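Local coordinates for protein carbonic anhydrase (Coccomyxa sp. PA, PDB 3UCN) that probably catalyses the reversible hydration of carbon dioxide to hydrogencarbonate, as a beta-class carbonic anhydrase with one zinc ion per subunit, at residues Y42-C47 with H97-G102; G46-R51 with R69-L74; C101-C106 with Y188-G193. All coordinates share one frame; numbering follows the deposited sequence.

Contact 1: residues Y42-C47 with H97-G102. With ZN (zinc ion), chain C.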
loop_
_atom_site.group_PDB
_atom_site.type_symbol
_atom_site.label_atom_id
_atom_site.label_comp_id
_atom_site.label_asym_id
_atom_site.label_seq_id
_atom_site.Cartn_x
_atom_site.Cartn_y
_atom_site.Cartn_z
ATOM N N TYR A 42 20.376 -16.919 -0.855
ATOM C CA TYR A 42 19.343 -16.625 -1.830
ATOM C C TYR A 42 18.132 -15.860 -1.251
ATOM O O TYR A 42 17.672 -16.183 -0.148
ATOM C CB TYR A 42 18.847 -17.919 -2.459
ATOM C CG TYR A 42 19.932 -18.622 -3.227
ATOM C CD1 TYR A 42 20.194 -18.288 -4.573
ATOM C CD2 TYR A 42 20.739 -19.570 -2.607
ATOM C CE1 TYR A 42 21.233 -18.892 -5.298
ATOM C CE2 TYR A 42 21.790 -20.184 -3.307
ATOM C CZ TYR A 42 22.025 -19.844 -4.645
ATOM O OH TYR A 42 23.011 -20.487 -5.326
ATOM N N LEU A 43 17.649 -14.865 -2.002
ATOM C CA LEU A 43 16.257 -14.427 -1.895
ATOM C C LEU A 43 15.517 -15.034 -3.043
ATOM O O LEU A 43 15.998 -14.974 -4.133
ATOM C CB LEU A 43 16.139 -12.922 -2.038
ATOM C CG LEU A 43 14.764 -12.240 -2.175
ATOM C CD1 LEU A 43 13.746 -12.635 -1.074
ATOM C CD2 LEU A 43 14.960 -10.689 -2.213
ATOM N N TYR A 44 14.332 -15.590 -2.819
ATOM C CA TYR A 44 13.496 -16.078 -3.889
ATOM C C TYR A 44 12.148 -15.330 -3.851
ATOM O O TYR A 44 11.524 -15.189 -2.780
ATOM C CB TYR A 44 13.270 -17.525 -3.680
ATOM C CG TYR A 44 12.156 -18.200 -4.516
ATOM C CD1 TYR A 44 12.475 -18.975 -5.647
ATOM C CD2 TYR A 44 10.832 -18.141 -4.131
ATOM C CE1 TYR A 44 11.488 -19.670 -6.369
ATOM C CE2 TYR A 44 9.830 -18.832 -4.862
ATOM C CZ TYR A 44 10.175 -19.590 -5.978
ATOM O OH TYR A 44 9.214 -20.241 -6.669
ATOM N N ILE A 45 11.740 -14.832 -5.021
ATOM C CA ILE A 45 10.458 -14.193 -5.210
ATOM C C ILE A 45 9.692 -15.091 -6.201
ATOM O O ILE A 45 10.110 -15.234 -7.331
ATOM C CB ILE A 45 10.655 -12.801 -5.747
ATOM C CG1 ILE A 45 11.481 -11.980 -4.749
ATOM C CG2 ILE A 45 9.300 -12.116 -6.042
ATOM C CD1 ILE A 45 12.034 -10.755 -5.338
ATOM N N GLY A 46 8.610 -15.730 -5.774
ATOM C CA GLY A 46 7.824 -16.556 -6.681
ATOM C C GLY A 46 6.355 -16.467 -6.323
ATOM O O GLY A 46 5.936 -15.602 -5.524
ATOM N N CYS A 47 5.535 -17.349 -6.907
ATOM C CA CYS A 47 4.099 -17.183 -6.829
ATOM C C CYS A 47 3.641 -17.945 -5.626
ATOM O O CYS A 47 4.246 -18.969 -5.261
ATOM C CB CYS A 47 3.450 -17.706 -8.120
ATOM S SG CYS A 47 1.603 -17.378 -8.158
ATOM N N HIS A 97 22.275 -13.618 -4.227
ATOM C CA HIS A 97 21.555 -13.968 -5.468
ATOM C C HIS A 97 20.052 -13.765 -5.273
ATOM O O HIS A 97 19.547 -14.133 -4.232
ATOM C CB HIS A 97 21.834 -15.444 -5.893
ATOM C CG HIS A 97 23.274 -15.866 -5.749
ATOM N ND1 HIS A 97 24.318 -15.202 -6.371
ATOM C CD2 HIS A 97 23.843 -16.882 -5.049
ATOM C CE1 HIS A 97 25.460 -15.786 -6.053
ATOM N NE2 HIS A 97 25.197 -16.804 -5.255
ATOM N N ILE A 98 19.332 -13.233 -6.271
ATOM C CA ILE A 98 17.875 -13.046 -6.142
ATOM C C ILE A 98 17.271 -13.810 -7.242
ATOM O O ILE A 98 17.606 -13.560 -8.368
ATOM C CB ILE A 98 17.490 -11.592 -6.326
ATOM C CG1 ILE A 98 18.102 -10.770 -5.200
ATOM C CG2 ILE A 98 15.972 -11.473 -6.398
ATOM C CD1 ILE A 98 17.897 -9.303 -5.333
ATOM N N LEU A 99 16.407 -14.772 -6.915
ATOM C CA LEU A 99 15.693 -15.583 -7.879
ATOM C C LEU A 99 14.274 -15.040 -8.033
ATOM O O LEU A 99 13.537 -14.983 -7.067
ATOM C CB LEU A 99 15.609 -17.034 -7.419
ATOM C CG LEU A 99 16.919 -17.718 -7.023
ATOM C CD1 LEU A 99 16.592 -19.076 -6.456
ATOM C CD2 LEU A 99 17.786 -17.916 -8.251
ATOM N N VAL A 100 13.912 -14.635 -9.257
ATOM C CA VAL A 100 12.573 -14.278 -9.609
ATOM C C VAL A 100 12.056 -15.422 -10.432
ATOM O O VAL A 100 12.541 -15.712 -11.535
ATOM C CB VAL A 100 12.545 -12.963 -10.409
ATOM C CG1 VAL A 100 11.096 -12.487 -10.636
ATOM C CG2 VAL A 100 13.333 -11.888 -9.693
ATOM N N CYS A 101 11.046 -16.091 -9.912
ATOM C CA CYS A 101 10.572 -17.263 -10.549
ATOM C C CYS A 101 9.085 -17.152 -10.877
ATOM O O CYS A 101 8.257 -16.839 -10.039
ATOM C CB CYS A 101 10.857 -18.407 -9.586
ATOM S SG CYS A 101 10.229 -20.054 -10.057
ATOM N N GLY A 102 8.715 -17.428 -12.117
ATOM C CA GLY A 102 7.283 -17.554 -12.444
ATOM C C GLY A 102 7.058 -19.003 -12.786
ATOM O O GLY A 102 7.994 -19.829 -12.695
HETATM ZN ZN ZN C . 0.970 -18.309 -10.175
HETATM O O HOH W 1 6.730 -18.817 -9.039
#
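Leu43 and Ile45 exchange backbone hydrogen bonds with His97, Leu99 and Cys101, so that two strands run parallel with their axes at 14°. Ile45 N reaches Leu99 O at 2.7 Å and Cys101 N reaches Ile45 O at 2.9 Å; Leu43 N to His97 O and Leu99 N to Leu43 O complete the set. CA-H...O contacts such as Tyr44 CA to Leu99 O fill in between.

These are neighbouring inner strands of the mostly parallel sheet at the heart of the alpha/beta fold. Helices 80-92 and 146-167 pack on the face of Leu43, Ile45, Ile98 and Val100, while a second subunit packs on Tyr42, His97 and Leu99 on the other face.

Among the aromatic contacts, the Tyr42 and His97 rings meet obliquely, planes at 44°, with Tyr42 CE1 3.3 Å from His97 CD2; His97 ND1 bonds to Ser182. Tyr44 has its CG anti to the backbone N (chi1 167°), a torsion that leans the ring forward, toward Cys101. Its CD1 meets Leu99 CB at 4.1 Å and its CE1 meets Cys101 CB at 3.5 Å, the sulfur lying obliquely to the ring. Cutting Tyr44 back to an alanine would probably open a gap beside Cys101 and Leu99, leaving Cys101 SG without its aromatic neighbour.

Where the strands part, a water accepts from Cys47 N at 2.9 Å and donates to Cys101 O at 2.7 Å; the same Cys47 sends its SG to the zinc ion.

Contact 2: residues G46-R51 with R69-L74. With ZN (zinc ion), chain C.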
loop_
_atom_site.group_PDB
_atom_site.type_symbol
_atom_site.label_atom_id
_atom_site.label_comp_id
_atom_site.label_asym_id
_atom_site.label_seq_id
_atom_site.Cartn_x
_atom_site.Cartn_y
_atom_site.Cartn_z
ATOM N N GLY A 46 8.610 -15.730 -5.774
ATOM C CA GLY A 46 7.824 -16.556 -6.681
ATOM C C GLY A 46 6.355 -16.467 -6.323
ATOM O O GLY A 46 5.936 -15.602 -5.524
ATOM N N CYS A 47 5.535 -17.349 -6.907
ATOM C CA CYS A 47 4.099 -17.183 -6.829
ATOM C C CYS A 47 3.641 -17.945 -5.626
ATOM O O CYS A 47 4.246 -18.969 -5.261
ATOM C CB CYS A 47 3.450 -17.706 -8.120
ATOM S SG CYS A 47 1.603 -17.378 -8.158
ATOM N N ALA A 48 2.575 -17.448 -5.018
ATOM C CA ALA A 48 1.835 -18.133 -3.959
ATOM C C ALA A 48 1.236 -19.494 -4.349
ATOM O O ALA A 48 0.875 -20.286 -3.495
ATOM C CB ALA A 48 0.729 -17.266 -3.476
ATOM N N ASP A 49 1.045 -19.719 -5.633
ATOM C CA ASP A 49 0.558 -21.036 -6.146
ATOM C C ASP A 49 1.052 -22.267 -5.330
ATOM O O ASP A 49 2.260 -22.502 -5.165
ATOM C CB ASP A 49 1.016 -21.193 -7.598
ATOM C CG ASP A 49 0.344 -22.395 -8.294
ATOM O OD1 ASP A 49 0.831 -23.539 -8.122
ATOM O OD2 ASP A 49 -0.676 -22.202 -9.000
ATOM N N SER A 50 0.112 -23.075 -4.863
ATOM C CA SER A 50 0.468 -24.302 -4.064
ATOM C C SER A 50 1.393 -25.328 -4.722
ATOM O O SER A 50 1.819 -26.264 -4.054
ATOM C CB SER A 50 -0.785 -25.050 -3.669
ATOM O OG SER A 50 -1.396 -25.563 -4.844
ATOM N N ARG A 51 1.690 -25.219 -6.000
ATOM C CA ARG A 51 2.547 -26.250 -6.566
ATOM C C ARG A 51 3.991 -25.867 -6.624
ATOM O O ARG A 51 4.783 -26.615 -7.195
ATOM C CB ARG A 51 2.069 -26.679 -7.945
ATOM C CG ARG A 51 0.587 -27.107 -7.877
ATOM C CD ARG A 51 0.008 -27.007 -9.266
ATOM N NE ARG A 51 -0.274 -25.623 -9.650
ATOM C CZ ARG A 51 -0.619 -25.257 -10.883
ATOM N NH1 ARG A 51 -0.699 -26.177 -11.830
ATOM N NH2 ARG A 51 -0.888 -23.983 -11.176
ATOM N N ARG A 69 6.528 -14.925 -1.402
ATOM C CA ARG A 69 5.612 -15.567 -2.320
ATOM C C ARG A 69 4.298 -14.752 -2.332
ATOM O O ARG A 69 3.786 -14.405 -1.253
ATOM C CB ARG A 69 5.327 -17.019 -1.924
ATOM C CG ARG A 69 6.465 -17.921 -2.385
ATOM C CD ARG A 69 6.317 -19.377 -1.919
ATOM N NE ARG A 69 5.247 -20.050 -2.653
ATOM C CZ ARG A 69 4.817 -21.291 -2.381
ATOM N NH1 ARG A 69 5.422 -22.053 -1.430
ATOM N NH2 ARG A 69 3.826 -21.801 -3.120
ATOM N N ASN A 70 3.840 -14.348 -3.537
ATOM C CA ASN A 70 2.639 -13.510 -3.661
ATOM C C ASN A 70 1.897 -13.918 -4.935
ATOM O O ASN A 70 2.446 -14.690 -5.732
ATOM C CB ASN A 70 2.971 -12.002 -3.607
ATOM C CG ASN A 70 3.755 -11.508 -4.821
ATOM O OD1 ASN A 70 3.365 -11.765 -5.924
ATOM N ND2 ASN A 70 4.887 -10.744 -4.601
ATOM N N VAL A 71 0.659 -13.445 -5.107
ATOM C CA VAL A 71 -0.136 -13.857 -6.248
ATOM C C VAL A 71 0.479 -13.268 -7.556
ATOM O O VAL A 71 0.416 -12.086 -7.811
ATOM C CB VAL A 71 -1.586 -13.438 -6.047
ATOM C CG1 VAL A 71 -2.375 -13.654 -7.291
ATOM C CG2 VAL A 71 -2.180 -14.229 -4.893
ATOM N N GLY A 72 1.053 -14.120 -8.386
ATOM C CA GLY A 72 1.665 -13.628 -9.592
ATOM C C GLY A 72 3.148 -13.337 -9.574
ATOM O O GLY A 72 3.661 -12.797 -10.556
ATOM N N ASN A 73 3.826 -13.594 -8.456
ATOM C CA ASN A 73 5.258 -13.196 -8.317
ATOM C C ASN A 73 5.636 -11.759 -8.777
ATOM O O ASN A 73 6.592 -11.561 -9.583
ATOM C CB ASN A 73 6.229 -14.264 -8.924
ATOM C CG ASN A 73 5.911 -14.631 -10.355
ATOM O OD1 ASN A 73 5.150 -15.593 -10.598
ATOM N ND2 ASN A 73 6.418 -13.849 -11.318
ATOM N N LEU A 74 4.922 -10.753 -8.225
ATOM C CA LEU A 74 5.066 -9.384 -8.672
ATOM C C LEU A 74 6.032 -8.617 -7.776
ATOM O O LEU A 74 6.014 -8.820 -6.539
ATOM C CB LEU A 74 3.700 -8.662 -8.609
ATOM C CG LEU A 74 2.523 -9.319 -9.366
ATOM C CD1 LEU A 74 1.291 -8.419 -9.071
ATOM C CD2 LEU A 74 2.816 -9.439 -10.867
HETATM ZN ZN ZN C . 0.970 -18.309 -10.175
#
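Arg69 lays its side chain along the backbone of Gly46 to Asp49, its CG 3.8 Å from Cys47 O. CG stands beside the backbone N and anti to the carbonyl carbon, and a bend at chi3 (72°) turns the guanidinium back toward the chain after Cys47. NE then donates to Cys47 O at 3.0 Å, a bond lying near the guanidinium plane, while NH2 comes edge-on within 2.7 Å of Asp49 O.

The backbones hold the last parallel bridges between strands 42-47 and 65-70, within a beta-alpha-beta unit. Asn70 N donates to Gly46 O. Asn70 O takes Ala48 N, at 2.9 Å, and Asn73 N from opposite faces of its plane, the second closing a type II turn. That turn presents Gly72 N to Cys47 SG at 3.3 Å, and Asn73 packs its CB against Gly46 C. Asn70 in turn clasps Leu74 through both ends of its amide, and its ND2 also bonds to Gln68.

Asp49 is held within its own segment: Arg51 grips its carboxylate side-on, NE to OD1 at 2.8 Å and NH2 to OD2, and OD1 also accepts Arg51 N in an Asx turn. Gln38 of a second subunit lies close by, bonded to Ser50 OG.

Cys47 SG thus binds the zinc ion at 2.3 Å while accepting from Gly72 N and, more distantly, Asp49 N; these donors would probably draw electron density from the sulfur and slightly weaken its donation to the metal. Asp49 is also known as a zinc ligand, but here OD2 stands 4.4 Å from the zinc, consistent with the aspartate-arginine pair of open beta-class sites.

Contact 3: residues C101-C106 with Y188-G193; sequences CGHYNC and YTPGTG. With ZN (zinc ion), chain C.
Strands 97-103 and 182-189 run parallel here, His103 opposite Tyr188, with Tyr188 N donating to Gly102 O at 2.9 Å and Tyr104 N to Tyr188 O at 3.0 Å.

His103 has CG wedged between its backbone N and carbonyl carbon (chi1 69°), which swings the imidazole off the strand toward the zinc ion. Its CB packs at the edge of the Tyr188 ring, and Pro190 CG approaches the imidazole edge 4.0 Å from ND1. Pro190 CD and CG also press on Tyr104 O. The Tyr104 ring points an edge at Thr189, CD1 to OG1 3.4 Å, and its hydroxyl bonds to Glu155 on helix 146-167. Cys106, the N-cap of helix 107-114, sets its CB over one face of the imidazole, toward its rim.

Zinc is held by His103 NE2 at 2.2 Å and Cys106 SG at 2.4 Å. ND1, by contrast, donates a weak hydrogen bond to Tyr104 O at 2.8 Å, which probably helps fix the ring's rotation and is consistent with NE2 being the nitrogen that meets the metal.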
loop_
_atom_site.group_PDB
_atom_site.type_symbol
_atom_site.label_atom_id
_atom_site.label_comp_id
_atom_site.label_asym_id
_atom_site.label_seq_id
_atom_site.Cartn_x
_atom_site.Cartn_y
_atom_site.Cartn_z
ATOM N N CYS A 101 11.046 -16.091 -9.912
ATOM C CA CYS A 101 10.572 -17.263 -10.549
ATOM C C CYS A 101 9.085 -17.152 -10.877
ATOM O O CYS A 101 8.257 -16.839 -10.039
ATOM C CB CYS A 101 10.857 -18.407 -9.586
ATOM S SG CYS A 101 10.229 -20.054 -10.057
ATOM N N GLY A 102 8.715 -17.428 -12.117
ATOM C CA GLY A 102 7.283 -17.554 -12.444
ATOM C C GLY A 102 7.058 -19.003 -12.786
ATOM O O GLY A 102 7.994 -19.829 -12.695
ATOM N N HIS A 103 5.828 -19.340 -13.167
ATOM C CA HIS A 103 5.566 -20.689 -13.511
ATOM C C HIS A 103 4.389 -20.814 -14.495
ATOM O O HIS A 103 3.408 -19.987 -14.464
ATOM C CB HIS A 103 5.215 -21.446 -12.242
ATOM C CG HIS A 103 3.900 -21.029 -11.671
ATOM N ND1 HIS A 103 2.754 -21.764 -11.856
ATOM C CD2 HIS A 103 3.522 -19.894 -11.010
ATOM C CE1 HIS A 103 1.735 -21.159 -11.263
ATOM N NE2 HIS A 103 2.176 -20.016 -10.755
ATOM N N TYR A 104 4.416 -21.877 -15.311
ATOM C CA TYR A 104 3.341 -22.063 -16.271
ATOM C C TYR A 104 2.099 -22.412 -15.513
ATOM O O TYR A 104 2.175 -22.897 -14.382
ATOM C CB TYR A 104 3.708 -23.107 -17.350
ATOM C CG TYR A 104 4.911 -22.629 -18.165
ATOM C CD1 TYR A 104 6.176 -23.227 -18.034
ATOM C CD2 TYR A 104 4.789 -21.544 -19.042
ATOM C CE1 TYR A 104 7.275 -22.773 -18.793
ATOM C CE2 TYR A 104 5.869 -21.101 -19.812
ATOM C CZ TYR A 104 7.093 -21.715 -19.669
ATOM O OH TYR A 104 8.134 -21.209 -20.386
ATOM N N ASN A 105 0.950 -22.169 -16.132
ATOM C CA ASN A 105 -0.324 -22.470 -15.548
ATOM C C ASN A 105 -0.579 -21.582 -14.325
ATOM O O ASN A 105 -1.325 -21.928 -13.406
ATOM C CB ASN A 105 -0.456 -23.957 -15.273
ATOM C CG ASN A 105 -1.875 -24.359 -14.995
ATOM O OD1 ASN A 105 -2.204 -24.720 -13.882
ATOM N ND2 ASN A 105 -2.748 -24.275 -16.010
ATOM N N CYS A 106 0.075 -20.414 -14.335
ATOM C CA CYS A 106 -0.138 -19.360 -13.353
ATOM C C CYS A 106 -1.518 -18.662 -13.493
ATOM O O CYS A 106 -1.784 -17.934 -14.459
ATOM C CB CYS A 106 1.017 -18.371 -13.462
ATOM S SG CYS A 106 0.852 -17.109 -12.203
ATOM N N TYR A 188 9.116 -22.255 -13.831
ATOM C CA TYR A 188 8.966 -23.611 -13.379
ATOM C C TYR A 188 7.736 -24.213 -14.044
ATOM O O TYR A 188 6.768 -23.497 -14.281
ATOM C CB TYR A 188 8.828 -23.591 -11.867
ATOM C CG TYR A 188 8.432 -24.892 -11.181
ATOM C CD1 TYR A 188 9.407 -25.843 -10.762
ATOM C CD2 TYR A 188 7.115 -25.130 -10.883
ATOM C CE1 TYR A 188 9.020 -27.036 -10.065
ATOM C CE2 TYR A 188 6.718 -26.302 -10.231
ATOM C CZ TYR A 188 7.668 -27.257 -9.837
ATOM O OH TYR A 188 7.178 -28.393 -9.193
ATOM N N THR A 189 7.757 -25.509 -14.352
ATOM C CA THR A 189 6.583 -26.147 -14.965
ATOM C C THR A 189 5.971 -27.073 -13.944
ATOM O O THR A 189 6.575 -28.068 -13.609
ATOM C CB THR A 189 6.982 -26.940 -16.262
ATOM O OG1 THR A 189 7.775 -26.081 -17.104
ATOM C CG2 THR A 189 5.786 -27.411 -17.034
ATOM N N PRO A 190 4.767 -26.762 -13.439
ATOM C CA PRO A 190 4.183 -27.659 -12.418
ATOM C C PRO A 190 4.026 -29.129 -12.864
ATOM O O PRO A 190 4.132 -30.055 -12.010
ATOM C CB PRO A 190 2.806 -27.033 -12.092
ATOM C CG PRO A 190 2.863 -25.652 -12.611
ATOM C CD PRO A 190 3.901 -25.621 -13.752
ATOM N N GLY A 191 3.805 -29.356 -14.165
ATOM C CA GLY A 191 3.559 -30.716 -14.666
ATOM C C GLY A 191 4.792 -31.597 -14.803
ATOM O O GLY A 191 4.644 -32.799 -14.926
ATOM N N THR A 192 5.999 -31.030 -14.781
ATOM C CA THR A 192 7.208 -31.823 -14.881
ATOM C C THR A 192 8.198 -31.619 -13.700
ATOM O O THR A 192 9.227 -32.313 -13.632
ATOM C CB THR A 192 8.003 -31.472 -16.154
ATOM O OG1 THR A 192 8.367 -30.089 -16.118
ATOM C CG2 THR A 192 7.211 -31.721 -17.427
ATOM N N GLY A 193 7.942 -30.629 -12.832
ATOM C CA GLY A 193 8.799 -30.321 -11.665
ATOM C C GLY A 193 10.122 -29.694 -12.013
ATOM O O GLY A 193 11.028 -29.586 -11.172
HETATM ZN ZN ZN C . 0.970 -18.309 -10.175
#

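All three contacts belong to one sheet, whose strand order runs 65-70, 42-47, 97-103, 182-189, 194-202. Contact 2 spans the first pair, contact 1 the second and contact 3 the third, with centres about 10 Å (1 to 2), about 11 Å (2 to 3) and about 13 Å (1 to 3) apart. Along the chain, contact 2 continues from strand 42-47 and closes inside contact 1, whereas contact 3 opens on the strand where contact 1 ends. Their ends converge on zinc: Cys47 comes from contacts 1 and 2, His103 and Cys106 from contact 3. Arg51 and Asn105 probably bond across contacts 2 and 3, so adjacent strand ends assemble one metal site beside a subunit interface.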